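Local coordinates for 27kDa outer membrane protein (Silicibacter pomeroyi, PDB 3GYK) that is probably a thiol-disulfide oxidoreductase of the DsbA-like thioredoxin family, represented by the DsbA-like thioredoxin domain that makes up most of the longer protein, at residues Y36-M41 and M92-K97. Numbering follows the deposited sequence.
Sequences YCRRAM and MGMSGK. With SO4 (sulfate ion), chain F; SO4 (sulfate ion), chain G; SO4 (sulfate ion), chain E.
Arg38 reaches from helix 35-50 to the loop that follows helix 84-92, and its guanidinium closes on the carbonyl of Gly96. This joins the helix carrying the CxxC of a DsbA-like thioredoxin fold to its helical insertion: Cys34 and Cys37 fit the CxxC of that fold, consistent with a redox-active pair. The grip is end-on and forked, two hydrogen bonds to one atom, with Arg38 NH1 3.0 Å and Arg38 NH2 2.9 Å from Gly96 O. Both are clearly bent, their N-H...O angles near 145°. That oxygen sits in the guanidinium plane, while both donors come from one face of the carbonyl plane, NH1 well above it (39°) and NH2 tilted less. Extension of the chain from CG to NE supplies the span, and a hydrogen bond from NE to the carbonyl of Tyr32 further fixes how the flat group is turned. Met94 CG lies over one guanidinium face, 3.7 Å from Arg38 NH2; its own side chain continues onto Arg105 and Ile106 of helix 100-109. Replacing Arg38 with an alanine would probably leave Gly96 O without both donors and the loop less firmly tied to helix 35-50.

Nearer the backbone, the selenomethionine Met92 crosses the arginine stem at a slant. Its CG stands anti to the backbone N (chi1 -160°), but bends at the next two torsions fold the end back, placing Met92 SE 3.8 Å from Arg38 CG and 3.9 Å from Cys37 CB. On the neighbouring turn Met41, also selenomethionine, sets its SE 3.8 Å from Met92 CB and alongside the start of the loop at Gly93. A water lies between the two backbones, 2.8 Å from both Arg38 O and Met92 O.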
loop_
_atom_site.group_PDB
_atom_site.type_symbol
_atom_site.label_atom_id
_atom_site.label_comp_id
_atom_site.label_asym_id
_atom_site.label_seq_id
_atom_site.Cartn_x
_atom_site.Cartn_y
_atom_site.Cartn_z
ATOM N N TYR A 36 9.432 -9.638 -1.008
ATOM C CA TYR A 36 8.864 -9.406 -2.330
ATOM C C TYR A 36 8.120 -8.079 -2.453
ATOM O O TYR A 36 8.044 -7.547 -3.542
ATOM C CB TYR A 36 7.972 -10.581 -2.775
ATOM C CG TYR A 36 8.695 -11.701 -3.493
ATOM C CD1 TYR A 36 8.778 -12.972 -2.933
ATOM C CD2 TYR A 36 9.226 -11.513 -4.773
ATOM C CE1 TYR A 36 9.411 -14.002 -3.602
ATOM C CE2 TYR A 36 9.845 -12.538 -5.453
ATOM C CZ TYR A 36 9.924 -13.786 -4.871
ATOM O OH TYR A 36 10.550 -14.807 -5.557
ATOM N N CYS A 37 7.537 -7.568 -1.362
ATOM C CA CYS A 37 7.001 -6.189 -1.371
ATOM C C CYS A 37 8.089 -5.164 -1.615
ATOM O O CYS A 37 7.902 -4.194 -2.381
ATOM C CB CYS A 37 6.281 -5.885 -0.056
ATOM S SG CYS A 37 4.767 -6.869 0.125
ATOM N N ARG A 38 9.226 -5.340 -0.958
ATOM C CA ARG A 38 10.321 -4.403 -1.154
ATOM C C ARG A 38 10.802 -4.430 -2.623
ATOM O O ARG A 38 11.134 -3.379 -3.202
ATOM C CB ARG A 38 11.453 -4.682 -0.157
ATOM C CG ARG A 38 11.074 -4.395 1.274
ATOM C CD ARG A 38 12.270 -4.533 2.234
ATOM N NE ARG A 38 11.870 -4.096 3.565
ATOM C CZ ARG A 38 12.715 -3.867 4.567
ATOM N NH1 ARG A 38 14.016 -4.023 4.386
ATOM N NH2 ARG A 38 12.240 -3.471 5.745
ATOM N N ARG A 39 10.831 -5.631 -3.212
ATOM C CA ARG A 39 11.156 -5.820 -4.615
ATOM C C ARG A 39 10.094 -5.205 -5.558
ATOM O O ARG A 39 10.435 -4.664 -6.618
ATOM C CB ARG A 39 11.305 -7.323 -4.902
ATOM C CG ARG A 39 11.943 -7.606 -6.234
ATOM C CD ARG A 39 12.280 -9.086 -6.402
ATOM N NE ARG A 39 12.353 -9.419 -7.824
ATOM C CZ ARG A 39 12.506 -10.649 -8.304
ATOM N NH1 ARG A 39 12.626 -11.677 -7.466
ATOM N NH2 ARG A 39 12.540 -10.848 -9.620
ATOM N N ALA A 40 8.821 -5.304 -5.172
ATOM C CA ALA A 40 7.720 -4.782 -5.984
ATOM C C ALA A 40 7.718 -3.245 -6.013
ATOM O O ALA A 40 7.175 -2.663 -6.937
ATOM C CB ALA A 40 6.353 -5.298 -5.467
HETATM N N MSE A 41 8.328 -2.596 -5.022
HETATM C CA MSE A 41 8.281 -1.114 -4.963
HETATM C C MSE A 41 8.743 -0.460 -6.261
HETATM O O MSE A 41 8.036 0.394 -6.805
HETATM C CB MSE A 41 9.099 -0.572 -3.777
HETATM C CG MSE A 41 9.166 0.930 -3.785
HETATM SE SE MSE A 41 10.395 1.579 -2.457
HETATM C CE MSE A 41 12.010 1.534 -3.497
HETATM N N MSE A 92 9.631 1.329 2.505
HETATM C CA MSE A 92 9.733 0.207 1.585
HETATM C C MSE A 92 11.126 0.106 0.938
HETATM O O MSE A 92 11.562 -0.995 0.551
HETATM C CB MSE A 92 8.560 0.272 0.579
HETATM C CG MSE A 92 8.239 -0.992 -0.114
HETATM SE SE MSE A 92 7.805 -2.480 1.090
HETATM C CE MSE A 92 5.922 -2.208 1.424
ATOM N N GLY A 93 11.866 1.226 0.900
ATOM C CA GLY A 93 13.219 1.240 0.351
ATOM C C GLY A 93 14.340 1.182 1.377
ATOM O O GLY A 93 15.532 1.321 1.042
HETATM N N MSE A 94 13.982 0.970 2.636
HETATM C CA MSE A 94 14.970 0.994 3.717
HETATM C C MSE A 94 15.876 -0.244 3.740
HETATM O O MSE A 94 15.531 -1.290 3.190
HETATM C CB MSE A 94 14.291 1.148 5.073
HETATM C CG MSE A 94 13.769 -0.148 5.651
HETATM SE SE MSE A 94 12.626 0.218 7.143
HETATM C CE MSE A 94 14.011 0.626 8.482
ATOM N N SER A 95 17.017 -0.115 4.398
ATOM C CA SER A 95 17.902 -1.250 4.605
ATOM C C SER A 95 17.628 -1.781 6.017
ATOM O O SER A 95 17.521 -1.010 6.966
ATOM C CB SER A 95 19.345 -0.809 4.426
ATOM O OG SER A 95 20.228 -1.899 4.595
ATOM N N GLY A 96 17.443 -3.086 6.158
ATOM C CA GLY A 96 17.177 -3.630 7.489
ATOM C C GLY A 96 15.713 -3.620 7.882
ATOM O O GLY A 96 14.838 -3.209 7.103
ATOM N N LYS A 97 15.455 -4.063 9.109
ATOM C CA LYS A 97 14.105 -4.406 9.530
ATOM C C LYS A 97 13.246 -3.194 9.843
ATOM O O LYS A 97 13.699 -2.243 10.496
ATOM C CB LYS A 97 14.132 -5.302 10.766
ATOM C CG LYS A 97 12.757 -5.865 11.137
ATOM C CD LYS A 97 12.875 -6.983 12.169
ATOM C CE LYS A 97 11.493 -7.485 12.599
ATOM N NZ LYS A 97 11.689 -8.444 13.728
HETATM S S SO4 F . 13.141 -11.961 -3.346
HETATM O O1 SO4 F . 12.944 -13.255 -3.993
HETATM O O2 SO4 F . 13.875 -12.140 -2.098
HETATM O O3 SO4 F . 13.874 -11.095 -4.268
HETATM O O4 SO4 F . 11.852 -11.361 -3.017
HETATM S S SO4 G . 18.078 3.040 5.108
HETATM O O1 SO4 G . 18.924 2.435 4.082
HETATM O O2 SO4 G . 17.783 2.093 6.175
HETATM O O3 SO4 G . 18.740 4.216 5.673
HETATM O O4 SO4 G . 16.864 3.532 4.460
HETATM S S SO4 E . 13.660 -6.853 16.228
HETATM O O1 SO4 E . 15.053 -6.781 15.811
HETATM O O2 SO4 E . 13.539 -6.396 17.610
HETATM O O3 SO4 E . 12.850 -6.013 15.360
HETATM O O4 SO4 E . 13.203 -8.234 16.124
HETATM O O HOH W 1 12.688 -1.436 -2.014
#